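Local coordinates for protein 11S globulin subunit beta (Cucurbita maxima, PDB 2E9Q) that serves as a seed storage protein, a nutrient reservoir whose two-cupin subunits associate into the hexameric 11S globulin, at residues F213-L218 with G227-L232; L137-P140 with S144-M147; W51-D56 with V186-E191; Q59-N64 with N342-M347; A296-F299 with R305-T308. One frame throughout, in Å; residues are numbered along the deposited sequence. Where two conformers were deposited one is given.

Interaction 1. Residues F213-L218 with G227-L232; sequences FADEFL and GLVRKL
Asp215, in the first turn of helix 215-222, meets Val229 of helix 226-233 where the two backbones run nearest each other, 6.3 Å between their CA atoms. Its carboxylate oxygen OD1 reaches Val229 CG1 at 3.4 Å, but this is only a flank touch: OD1 has its polar partner in Lys233, with which it forms a salt bridge, and the same lysine also bonds to the carbonyl of Phe213. Val229 stands with CG1 anti to its own backbone N (chi1 170°), which sends that branch to the aspartate side chain and places CG2 between the Asp215 carbonyl and Leu218 CB. One turn further on, Leu218 takes over the contact with two parts of its side chain. Its CB lies 4.1 Å from Val229 CG2, while its CD1 crosses over to Leu232 CD2 at 3.9 Å. The interface thus passes from an exposed carboxylate to buried leucine and valine. The segments belong to two consecutive short helices, 215-222 and 226-233, packed side to side across a short connection. Phe210 packs on both leucines from a neighbouring loop, Phe222 of the first helix touches Leu232, and Tyr429 and Ile386 of the second subunit pack on Leu232 and Phe217.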
# COMPACT_ATOMS: atom_id res chain seq x y z
N PHE A 213 14.73 15.21 -26.38
CA PHE A 213 15.38 14.22 -27.26
C PHE A 213 16.17 14.86 -28.41
O PHE A 213 15.84 15.94 -28.88
CB PHE A 213 14.35 13.26 -27.87
CG PHE A 213 13.79 12.25 -26.89
CD1 PHE A 213 14.58 11.21 -26.42
CD2 PHE A 213 12.48 12.35 -26.45
CE1 PHE A 213 14.08 10.29 -25.51
CE2 PHE A 213 11.96 11.42 -25.54
CZ PHE A 213 12.76 10.39 -25.07
N ALA A 214 17.20 14.15 -28.85
CA ALA A 214 18.06 14.58 -29.96
C ALA A 214 17.25 14.61 -31.26
O ALA A 214 16.42 13.72 -31.49
CB ALA A 214 19.23 13.62 -30.11
N ASP A 215 17.49 15.62 -32.09
CA ASP A 215 16.77 15.78 -33.36
C ASP A 215 16.69 14.49 -34.19
O ASP A 215 15.63 14.14 -34.70
CB ASP A 215 17.41 16.87 -34.22
CG ASP A 215 17.40 18.24 -33.55
OD1 ASP A 215 16.35 18.63 -32.99
OD2 ASP A 215 18.43 18.94 -33.62
N GLU A 216 17.83 13.80 -34.31
CA GLU A 216 17.89 12.56 -35.08
C GLU A 216 16.84 11.56 -34.62
O GLU A 216 15.96 11.17 -35.39
CB GLU A 216 19.29 11.94 -34.96
CG GLU A 216 19.37 10.43 -35.24
CD GLU A 216 19.36 10.07 -36.72
OE1 GLU A 216 18.34 10.33 -37.41
OE2 GLU A 216 20.37 9.52 -37.20
N PHE A 217 16.94 11.14 -33.36
CA PHE A 217 16.01 10.17 -32.81
C PHE A 217 14.58 10.46 -33.21
O PHE A 217 13.87 9.58 -33.67
CB PHE A 217 16.13 10.14 -31.29
CG PHE A 217 17.28 9.33 -30.79
CD1 PHE A 217 18.29 8.91 -31.66
CD2 PHE A 217 17.37 8.97 -29.45
CE1 PHE A 217 19.36 8.16 -31.20
CE2 PHE A 217 18.43 8.21 -28.98
CZ PHE A 217 19.43 7.81 -29.86
N LEU A 218 14.15 11.71 -33.04
CA LEU A 218 12.78 12.05 -33.39
C LEU A 218 12.50 11.99 -34.89
O LEU A 218 11.36 11.78 -35.30
CB LEU A 218 12.42 13.43 -32.82
CG LEU A 218 12.49 13.49 -31.29
CD1 LEU A 218 12.01 14.85 -30.81
CD2 LEU A 218 11.64 12.39 -30.68
N GLY A 227 12.76 20.07 -39.85
CA GLY A 227 11.77 21.12 -39.90
C GLY A 227 10.61 20.80 -38.97
O GLY A 227 10.13 21.67 -38.23
N LEU A 228 10.16 19.55 -39.01
CA LEU A 228 9.05 19.12 -38.17
C LEU A 228 9.49 18.89 -36.74
O LEU A 228 8.76 19.17 -35.80
CB LEU A 228 8.43 17.84 -38.71
CG LEU A 228 7.19 18.10 -39.55
CD1 LEU A 228 6.57 16.78 -40.00
CD2 LEU A 228 6.20 18.93 -38.72
N VAL A 229 10.69 18.36 -36.58
CA VAL A 229 11.21 18.11 -35.26
C VAL A 229 11.17 19.37 -34.42
O VAL A 229 10.74 19.35 -33.28
CB VAL A 229 12.64 17.58 -35.31
CG1 VAL A 229 13.22 17.55 -33.91
CG2 VAL A 229 12.65 16.18 -35.91
N ARG A 230 11.59 20.50 -35.00
CA ARG A 230 11.60 21.74 -34.23
C ARG A 230 10.19 22.19 -33.86
O ARG A 230 9.97 22.79 -32.80
CB ARG A 230 12.33 22.85 -34.98
CG ARG A 230 12.66 24.02 -34.07
CD ARG A 230 13.75 24.92 -34.62
NE ARG A 230 14.43 25.63 -33.53
CZ ARG A 230 15.38 26.54 -33.69
NH1 ARG A 230 15.80 26.87 -34.91
NH2 ARG A 230 15.94 27.10 -32.63
N LYS A 231 9.23 21.90 -34.72
CA LYS A 231 7.85 22.25 -34.44
C LYS A 231 7.39 21.40 -33.26
O LYS A 231 6.68 21.86 -32.36
CB LYS A 231 6.98 21.97 -35.66
CG LYS A 231 7.07 23.02 -36.76
CD LYS A 231 6.30 24.27 -36.36
CE LYS A 231 6.10 25.21 -37.55
NZ LYS A 231 5.14 26.30 -37.23
N LEU A 232 7.81 20.14 -33.28
CA LEU A 232 7.47 19.18 -32.25
C LEU A 232 8.01 19.67 -30.91
O LEU A 232 7.28 19.78 -29.93
CB LEU A 232 8.08 17.83 -32.60
CG LEU A 232 7.69 16.58 -31.82
CD1 LEU A 232 6.19 16.38 -31.89
CD2 LEU A 232 8.44 15.38 -32.39

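Interaction 2. Residues L137-P140 with S144-M147; sequences LVVP and SHWM
Val139 and His145 make the close half of this contact, a CH-pi interaction between an aliphatic branch and an imidazole face. Val139 CG1 sits 4.0 Å from the centroid of the His145 ring and 21° off its normal, shifted toward the rim so that its nearest ring atom is His145 CD2, at 3.7 Å. The other branch is also used: Val139 CG2 comes to 3.9 Å from His145 ND1. Both methyls therefore follow the ring, CG1 over its CD2 side and CG2 near ND1 and CE1. In the histidine, CG lies between the backbone N and the carbonyl carbon (chi1 67°), a crowded position that stands the imidazole up toward the valine.

The other half is looser. Leu137 CD1 approaches Met147 SD at 4.4 Å, and since the methionine was modelled in two conformers this touch is doubtful in detail. All four touching residues are buried, so this half is loose in spacing and not open to solvent; Ile87 packs on both His145 and Met147.

Strand 135-139 belongs to one antiparallel sheet and strand 145-149 to another, and each finds its backbone partners within its own sheet. Such side-chain packing between strands that follow one another in sequence but lie in facing sheets is characteristic of the cupin beta barrel, here the N-terminal one of the subunit.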
# COMPACT_ATOMS: atom_id res chain seq x y z
N LEU A 137 -15.06 14.65 -13.92
CA LEU A 137 -14.30 13.87 -14.88
C LEU A 137 -13.20 13.10 -14.17
O LEU A 137 -12.67 13.54 -13.15
CB LEU A 137 -13.68 14.79 -15.94
CG LEU A 137 -14.67 15.82 -16.51
CD1 LEU A 137 -13.98 16.72 -17.55
CD2 LEU A 137 -15.84 15.08 -17.15
N VAL A 138 -12.84 11.95 -14.74
CA VAL A 138 -11.79 11.13 -14.16
C VAL A 138 -10.61 11.06 -15.13
O VAL A 138 -10.79 11.01 -16.34
CB VAL A 138 -12.31 9.70 -13.89
CG1 VAL A 138 -11.16 8.78 -13.43
CG2 VAL A 138 -13.41 9.75 -12.84
N VAL A 139 -9.40 11.07 -14.58
CA VAL A 139 -8.21 10.95 -15.40
C VAL A 139 -7.23 10.06 -14.65
O VAL A 139 -6.55 10.50 -13.72
CB VAL A 139 -7.53 12.32 -15.65
CG1 VAL A 139 -6.34 12.14 -16.58
CG2 VAL A 139 -8.53 13.29 -16.26
N PRO A 140 -7.15 8.77 -15.03
CA PRO A 140 -6.22 7.85 -14.35
C PRO A 140 -4.79 8.31 -14.54
O PRO A 140 -4.48 9.05 -15.48
CB PRO A 140 -6.48 6.51 -15.03
CG PRO A 140 -7.91 6.61 -15.49
CD PRO A 140 -7.97 8.04 -16.01
N SER A 144 -2.86 10.50 -20.87
CA SER A 144 -2.84 11.87 -21.39
C SER A 144 -4.25 12.30 -21.75
O SER A 144 -5.08 11.50 -22.18
CB SER A 144 -1.94 11.98 -22.62
OG SER A 144 -2.51 11.28 -23.72
N HIS A 145 -4.52 13.58 -21.57
CA HIS A 145 -5.83 14.13 -21.86
C HIS A 145 -5.68 15.58 -22.25
O HIS A 145 -4.68 16.22 -21.93
CB HIS A 145 -6.73 14.01 -20.63
CG HIS A 145 -6.31 14.85 -19.47
ND1 HIS A 145 -7.13 15.81 -18.91
CD2 HIS A 145 -5.15 14.89 -18.77
CE1 HIS A 145 -6.49 16.39 -17.91
NE2 HIS A 145 -5.29 15.85 -17.80
N TRP A 146 -6.69 16.08 -22.95
CA TRP A 146 -6.71 17.47 -23.39
C TRP A 146 -8.15 17.95 -23.29
O TRP A 146 -9.08 17.16 -23.44
CB TRP A 146 -6.20 17.60 -24.83
CG TRP A 146 -6.92 16.74 -25.82
CD1 TRP A 146 -6.54 15.51 -26.27
CD2 TRP A 146 -8.16 17.05 -26.49
NE1 TRP A 146 -7.46 15.03 -27.17
CE2 TRP A 146 -8.46 15.95 -27.33
CE3 TRP A 146 -9.04 18.14 -26.46
CZ2 TRP A 146 -9.61 15.91 -28.14
CZ3 TRP A 146 -10.19 18.10 -27.27
CH2 TRP A 146 -10.46 16.98 -28.10
N MET A 147 -8.33 19.23 -23.02
CA MET A 147 -9.67 19.77 -22.91
C MET A 147 -9.81 21.05 -23.71
O MET A 147 -8.87 21.84 -23.81
CB MET A 147 -10.03 20.01 -21.45
CG MET A 147 -10.13 18.72 -20.65
SD MET A 147 -10.46 18.96 -18.91
CE MET A 147 -8.79 18.94 -18.26

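Interaction 3. Residues W51-D56 with V186-E191; sequences WDQDND and VERGVE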
# COMPACT_ATOMS: atom_id res chain seq x y z
N TRP A 51 -2.48 25.41 -5.78
CA TRP A 51 -2.45 25.58 -4.34
C TRP A 51 -1.08 25.13 -3.81
O TRP A 51 -0.28 24.56 -4.56
CB TRP A 51 -3.58 24.79 -3.67
CG TRP A 51 -4.88 25.55 -3.59
CD1 TRP A 51 -5.46 26.07 -2.46
CD2 TRP A 51 -5.78 25.83 -4.66
NE1 TRP A 51 -6.67 26.66 -2.77
CE2 TRP A 51 -6.89 26.52 -4.11
CE3 TRP A 51 -5.77 25.57 -6.04
CZ2 TRP A 51 -7.98 26.96 -4.90
CZ3 TRP A 51 -6.85 26.00 -6.82
CH2 TRP A 51 -7.93 26.69 -6.25
N ASP A 52 -0.82 25.40 -2.54
CA ASP A 52 0.48 25.06 -1.96
C ASP A 52 0.61 23.60 -1.57
O ASP A 52 0.12 23.19 -0.54
CB ASP A 52 0.76 25.95 -0.74
CG ASP A 52 2.14 25.70 -0.15
OD1 ASP A 52 3.06 25.29 -0.89
OD2 ASP A 52 2.31 25.95 1.06
N GLN A 53 1.30 22.83 -2.41
CA GLN A 53 1.51 21.42 -2.16
C GLN A 53 2.17 21.18 -0.80
O GLN A 53 1.85 20.19 -0.12
CB GLN A 53 2.39 20.82 -3.27
CG GLN A 53 3.44 21.78 -3.79
CD GLN A 53 2.86 22.79 -4.77
OE1 GLN A 53 2.69 22.50 -5.96
NE2 GLN A 53 2.53 23.99 -4.28
N ASP A 54 3.06 22.08 -0.39
CA ASP A 54 3.73 21.92 0.91
C ASP A 54 2.89 22.38 2.10
O ASP A 54 3.37 22.39 3.24
CB ASP A 54 5.08 22.63 0.89
CG ASP A 54 5.99 22.13 -0.22
OD1 ASP A 54 6.18 20.90 -0.35
OD2 ASP A 54 6.52 22.98 -0.97
N ASN A 55 1.65 22.79 1.87
CA ASN A 55 0.78 23.15 2.99
C ASN A 55 0.80 21.90 3.90
O ASN A 55 0.80 20.78 3.39
CB ASN A 55 -0.65 23.42 2.48
CG ASN A 55 -1.70 23.20 3.55
OD1 ASN A 55 -2.16 24.14 4.21
ND2 ASN A 55 -2.10 21.95 3.75
N ASP A 56 0.81 22.08 5.22
CA ASP A 56 0.83 20.94 6.16
C ASP A 56 -0.27 19.88 5.95
O ASP A 56 0.04 18.69 5.86
CB ASP A 56 0.77 21.44 7.60
CG ASP A 56 2.06 22.15 8.04
OD1 ASP A 56 2.01 22.92 9.02
OD2 ASP A 56 3.12 21.94 7.40
N VAL A 186 4.32 24.31 -13.23
CA VAL A 186 4.00 24.97 -11.97
C VAL A 186 3.25 24.04 -11.02
O VAL A 186 3.07 24.35 -9.84
CB VAL A 186 3.14 26.24 -12.20
CG1 VAL A 186 1.82 25.86 -12.86
CG2 VAL A 186 2.90 26.96 -10.87
N GLU A 187 2.81 22.89 -11.54
CA GLU A 187 2.10 21.91 -10.73
C GLU A 187 2.88 21.76 -9.43
O GLU A 187 2.31 21.71 -8.35
CB GLU A 187 2.02 20.56 -11.46
CG GLU A 187 1.40 20.65 -12.85
CD GLU A 187 2.34 21.26 -13.87
OE1 GLU A 187 1.90 21.53 -15.01
OE2 GLU A 187 3.53 21.47 -13.55
N ARG A 188 4.21 21.71 -9.57
CA ARG A 188 5.11 21.60 -8.43
C ARG A 188 6.37 22.40 -8.73
O ARG A 188 7.25 22.57 -7.88
CB ARG A 188 5.48 20.13 -8.18
CG ARG A 188 4.27 19.21 -8.06
CD ARG A 188 3.33 19.64 -6.95
NE ARG A 188 3.89 19.45 -5.62
CZ ARG A 188 3.88 18.29 -4.96
NH1 ARG A 188 3.33 17.22 -5.52
NH2 ARG A 188 4.40 18.22 -3.74
N GLY A 189 6.46 22.89 -9.97
CA GLY A 189 7.59 23.70 -10.40
C GLY A 189 8.96 23.10 -10.14
O GLY A 189 9.38 22.16 -10.81
N VAL A 190 9.66 23.66 -9.16
CA VAL A 190 10.98 23.18 -8.79
C VAL A 190 10.94 22.79 -7.31
O VAL A 190 11.81 22.06 -6.83
CB VAL A 190 12.05 24.28 -9.03
CG1 VAL A 190 13.46 23.70 -8.83
CG2 VAL A 190 11.91 24.85 -10.44
N GLU A 191 9.91 23.28 -6.62
CA GLU A 191 9.69 23.01 -5.20
C GLU A 191 10.94 22.58 -4.43
O GLU A 191 11.08 22.90 -3.25
CB GLU A 191 8.59 21.95 -5.04
CG GLU A 191 8.66 20.77 -6.02
CD GLU A 191 9.91 19.93 -5.85
OE1 GLU A 191 10.13 19.38 -4.75
OE2 GLU A 191 10.68 19.81 -6.84
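Gln53 and Arg188 run alongside one another with opposite headings, and the overlap of their side chains makes up most of this contact. The aliphatic root of the glutamine lies over one face of the guanidinium, with Gln53 CB 3.4 Å from Arg188 CZ. The next carbon is closer still, Gln53 CG lying 3.0 Å from Arg188 NE. The whole overlap is so tight that its exact spacings are doubtful. Beyond it, the amide plane is turned 35° from that of the guanidinium, so the two flat groups are neither stacked nor perpendicular.

Both chains are bent here. Gln53 has CG between its backbone N and carbonyl carbon (chi1 35°) and bends again at chi2, while Arg188 bends at chi2 and chi3 and so curls back over the glutamine. The guanidinium has a further partner, its NH1 being hydrogen-bonded to the Pro172 carbonyl. Asp54 adds an opposite charge nearby, but its OD1 stays 4.7 Å from Arg188 NH2, so any help is probably long-range. Glu187 points away and pairs with Arg241.

Each partner belongs to a beta turn. Asp52 to Asn55 form a type I turn, closed by Asn55 N to Asp52 O at 2.9 Å, and Asn55 then serves as the N-cap of helix 56-61. Arg188 to Glu191 form a type II' turn with Gly189 at its positive-phi corner. The pair is thus an example of turn-to-turn packing in the N-terminal cupin half, joining the loop between strand 46-50 and helix 56-61 to the loop after strand 176-178.

Interaction 4. Residues Q59-N64 with N342-M347; sequences QCAGVN and NSHSVM
The imidazole of His344 has the methyl of Ala61 over one face, with polar partners at its two nitrogens. Ala61 CB lies 3.8 Å from the ring centroid and 22° off the normal, displaced toward the rim, and its nearest ring atom is His344 CD2 at 3.5 Å. This is a CH-pi contact with the last turn of helix 56-61. ND1 of the ring is bonded to the backbone N of Gln381, and NE2 to the carbonyl oxygen of Gln169 of the third subunit. With CG anti to the carbonyl carbon (chi1 -60°), the ring turns toward the helix end while still reaching both partners.

Two residues on from the ring, Val63 and Val346 lie flank to flank with opposed headings, CG1 of the former touching CG2 of the latter at 4.0 Å. Phe160 packs on both valines, and Met378 on Ala61, His344 and Val346. Gly62, between the two touching residues, is the C' residue of a Schellman motif, so the chain turns from helix into strand 63-70 just where the two cupin domains meet. Cys60, in the same helix end, is disulfide-bonded to Cys27.

Chemically, the contact is apolar where the domains touch and polar at the ring nitrogens. A main-chain NH at ND1 and a main-chain carbonyl at NE2 suggest a neutral imidazole carrying its proton on NE2; the two bonds probably fix its rotation, and they link the domain interface to a neighbouring subunit.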
# COMPACT_ATOMS: atom_id res chain seq x y z
N GLN A 59 0.24 18.09 2.51
CA GLN A 59 1.40 17.22 2.54
C GLN A 59 1.06 15.93 3.28
O GLN A 59 1.48 14.85 2.87
CB GLN A 59 2.55 17.95 3.23
CG GLN A 59 3.93 17.46 2.86
CD GLN A 59 5.03 18.27 3.54
OE1 GLN A 59 6.21 17.92 3.46
NE2 GLN A 59 4.65 19.36 4.19
N CYS A 60 0.30 16.02 4.36
CA CYS A 60 -0.06 14.83 5.10
C CYS A 60 -0.85 13.88 4.21
O CYS A 60 -0.53 12.69 4.09
CB CYS A 60 -0.92 15.20 6.30
SG CYS A 60 -1.40 13.77 7.32
N ALA A 61 -1.87 14.44 3.56
CA ALA A 61 -2.74 13.68 2.68
C ALA A 61 -2.14 13.47 1.29
O ALA A 61 -2.62 12.64 0.54
CB ALA A 61 -4.10 14.36 2.58
N GLY A 62 -1.10 14.21 0.95
CA GLY A 62 -0.50 14.07 -0.36
C GLY A 62 -1.48 14.47 -1.44
O GLY A 62 -1.72 13.74 -2.40
N VAL A 63 -2.06 15.65 -1.28
CA VAL A 63 -3.01 16.13 -2.26
C VAL A 63 -2.47 17.39 -2.92
O VAL A 63 -1.62 18.09 -2.36
CB VAL A 63 -4.39 16.45 -1.62
CG1 VAL A 63 -4.82 15.30 -0.71
CG2 VAL A 63 -4.33 17.74 -0.83
N ASN A 64 -2.97 17.66 -4.12
CA ASN A 64 -2.61 18.85 -4.87
C ASN A 64 -3.93 19.37 -5.42
O ASN A 64 -4.85 18.58 -5.68
CB ASN A 64 -1.70 18.52 -6.04
CG ASN A 64 -0.42 17.83 -5.62
OD1 ASN A 64 -0.43 16.67 -5.20
ND2 ASN A 64 0.69 18.55 -5.73
N ASN A 342 -12.93 6.63 6.63
CA ASN A 342 -11.91 6.03 5.78
C ASN A 342 -11.20 6.91 4.77
O ASN A 342 -10.54 6.39 3.88
CB ASN A 342 -12.52 4.84 5.06
CG ASN A 342 -13.63 5.24 4.12
OD1 ASN A 342 -14.29 6.27 4.33
ND2 ASN A 342 -13.86 4.43 3.10
N SER A 343 -11.32 8.23 4.87
CA SER A 343 -10.58 9.07 3.94
C SER A 343 -10.49 10.54 4.34
O SER A 343 -11.15 10.99 5.27
CB SER A 343 -11.17 8.99 2.53
OG SER A 343 -12.34 9.76 2.43
N HIS A 344 -9.62 11.26 3.63
CA HIS A 344 -9.46 12.68 3.86
C HIS A 344 -10.53 13.30 2.99
O HIS A 344 -11.02 12.67 2.04
CB HIS A 344 -8.08 13.15 3.40
CG HIS A 344 -6.95 12.47 4.09
ND1 HIS A 344 -6.69 12.64 5.44
CD2 HIS A 344 -6.01 11.60 3.64
CE1 HIS A 344 -5.64 11.91 5.78
NE2 HIS A 344 -5.22 11.26 4.71
N SER A 345 -10.91 14.53 3.31
CA SER A 345 -11.93 15.18 2.53
C SER A 345 -11.42 16.56 2.16
O SER A 345 -11.28 17.44 3.02
CB SER A 345 -13.22 15.26 3.36
OG SER A 345 -14.27 15.85 2.62
N VAL A 346 -11.12 16.75 0.88
CA VAL A 346 -10.60 18.02 0.40
C VAL A 346 -11.70 18.87 -0.23
O VAL A 346 -12.07 18.70 -1.40
CB VAL A 346 -9.46 17.76 -0.60
CG1 VAL A 346 -8.73 19.04 -0.94
CG2 VAL A 346 -8.49 16.75 -0.01
N MET A 347 -12.21 19.81 0.57
CA MET A 347 -13.30 20.69 0.14
C MET A 347 -12.94 21.98 -0.58
O MET A 347 -12.20 22.82 -0.05
CB MET A 347 -14.17 21.04 1.34
CG MET A 347 -15.23 22.08 1.03
SD MET A 347 -16.29 22.44 2.42
CE MET A 347 -17.11 20.98 2.56

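Interaction 5. Residues A296-F299 with R305-T308; sequences ADVF and RIST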
# COMPACT_ATOMS: atom_id res chain seq x y z
N ALA A 296 -29.86 13.81 -5.89
CA ALA A 296 -28.90 13.72 -4.80
C ALA A 296 -29.37 12.67 -3.81
O ALA A 296 -30.53 12.69 -3.40
CB ALA A 296 -28.77 15.07 -4.11
N ASP A 297 -28.50 11.74 -3.42
CA ASP A 297 -28.87 10.70 -2.46
C ASP A 297 -29.27 11.27 -1.12
O ASP A 297 -30.14 10.74 -0.45
CB ASP A 297 -27.73 9.70 -2.27
CG ASP A 297 -27.88 8.47 -3.15
OD1 ASP A 297 -28.97 7.83 -3.11
OD2 ASP A 297 -26.92 8.13 -3.88
N VAL A 298 -28.61 12.35 -0.71
CA VAL A 298 -28.97 12.99 0.55
C VAL A 298 -29.64 14.29 0.14
O VAL A 298 -29.07 15.08 -0.61
CB VAL A 298 -27.73 13.25 1.43
CG1 VAL A 298 -26.57 13.66 0.58
CG2 VAL A 298 -28.03 14.32 2.46
N PHE A 299 -30.86 14.50 0.63
CA PHE A 299 -31.64 15.67 0.25
C PHE A 299 -32.51 16.18 1.39
O PHE A 299 -33.22 15.41 2.04
CB PHE A 299 -32.54 15.28 -0.93
CG PHE A 299 -33.15 16.45 -1.67
CD1 PHE A 299 -32.47 17.05 -2.73
CD2 PHE A 299 -34.42 16.91 -1.34
CE1 PHE A 299 -33.06 18.09 -3.46
CE2 PHE A 299 -35.02 17.95 -2.07
CZ PHE A 299 -34.34 18.53 -3.13
N ARG A 305 -28.52 19.82 -0.14
CA ARG A 305 -28.28 18.47 -0.61
C ARG A 305 -26.82 18.12 -0.88
O ARG A 305 -25.98 19.01 -1.04
CB ARG A 305 -29.07 18.26 -1.90
CG ARG A 305 -28.84 19.40 -2.87
CD ARG A 305 -29.60 19.23 -4.17
NE ARG A 305 -29.47 20.41 -5.01
CZ ARG A 305 -30.00 21.60 -4.73
NH1 ARG A 305 -29.82 22.62 -5.57
NH2 ARG A 305 -30.71 21.79 -3.62
N ILE A 306 -26.55 16.83 -0.97
CA ILE A 306 -25.21 16.32 -1.26
C ILE A 306 -25.32 15.17 -2.26
O ILE A 306 -26.05 14.21 -2.03
CB ILE A 306 -24.51 15.81 0.02
CG1 ILE A 306 -24.37 16.95 1.02
CG2 ILE A 306 -23.18 15.16 -0.34
CD1 ILE A 306 -23.78 16.53 2.36
N SER A 307 -24.58 15.28 -3.36
CA SER A 307 -24.60 14.25 -4.40
C SER A 307 -23.27 13.52 -4.41
O SER A 307 -22.20 14.15 -4.47
CB SER A 307 -24.85 14.90 -5.75
OG SER A 307 -26.06 15.60 -5.71
N THR A 308 -23.33 12.19 -4.39
CA THR A 308 -22.13 11.37 -4.34
C THR A 308 -21.74 10.67 -5.63
O THR A 308 -22.58 10.22 -6.42
CB THR A 308 -22.26 10.28 -3.27
OG1 THR A 308 -22.67 10.88 -2.03
CG2 THR A 308 -20.94 9.56 -3.08
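Phe299 and Arg305 meet side by side because their first torsions aim both groups the same way: CG of the phenylalanine is anti to its backbone N (chi1 -165°), and CG of the arginine lies between backbone N and carbonyl carbon (chi1 49°), after which the chain runs extended to NE. Ring carbons CD1 and CE1 then follow the aliphatic part, with Phe299 CD1 3.7 Å from Arg305 CB and Phe299 CE1 3.7 Å from Arg305 CD. The ring and the guanidinium remain 36° apart in plane, and the approach is oblique.

The backbones pair as an antiparallel hairpin. Val298 and Ile306 form the hydrogen-bonded pair: Ile306 N gives a nearly straight bond to Val298 O (3.1 Å), while the return bond from Val298 N to Ile306 O, at 3.4 Å, is weak and doubtful. Phe299 with Arg305 is the adjoining non-hydrogen-bonded pair. Before strand 298-300 begins, Ala296 CB rests on Arg305 CB (3.9 Å) and beside Ser307. The very close approach of the Val298 and Ile306 side chains is doubtful in the model.

Strand 298-300 is one of the two edge strands of its sheet within the chain, and strand 304-309 continues the pairing to strand 323-329. The arginine's carbon chain lies along the phenylalanine, and its NH2 makes a weak hydrogen bond to Tyr330 OH. Ile306, on the other face, packs against Arg447, a magnesium-binding residue, so the hairpin borders that site.

Along the chain, interaction 2 falls between the two segments of interaction 3, which closes before interaction 1 opens; interaction 5 comes after 1. Interaction 4 spans 1, 2 and 5, and its segments alternate with those of interaction 3. Interactions 1, 2 and 3 belong to the N-terminal cupin domain, interaction 5 to the C-terminal one, and interaction 4 joins the two, sharing one sheet with interaction 2 and another with interaction 5. Only interactions 3 and 4 touch, their centres about 14 Å apart; interactions 1 and 5 are farthest, about 51 Å between centres. Interactions 1 and 2 both reach the second subunit and interaction 4 the third, so these contacts lie close to subunit interfaces.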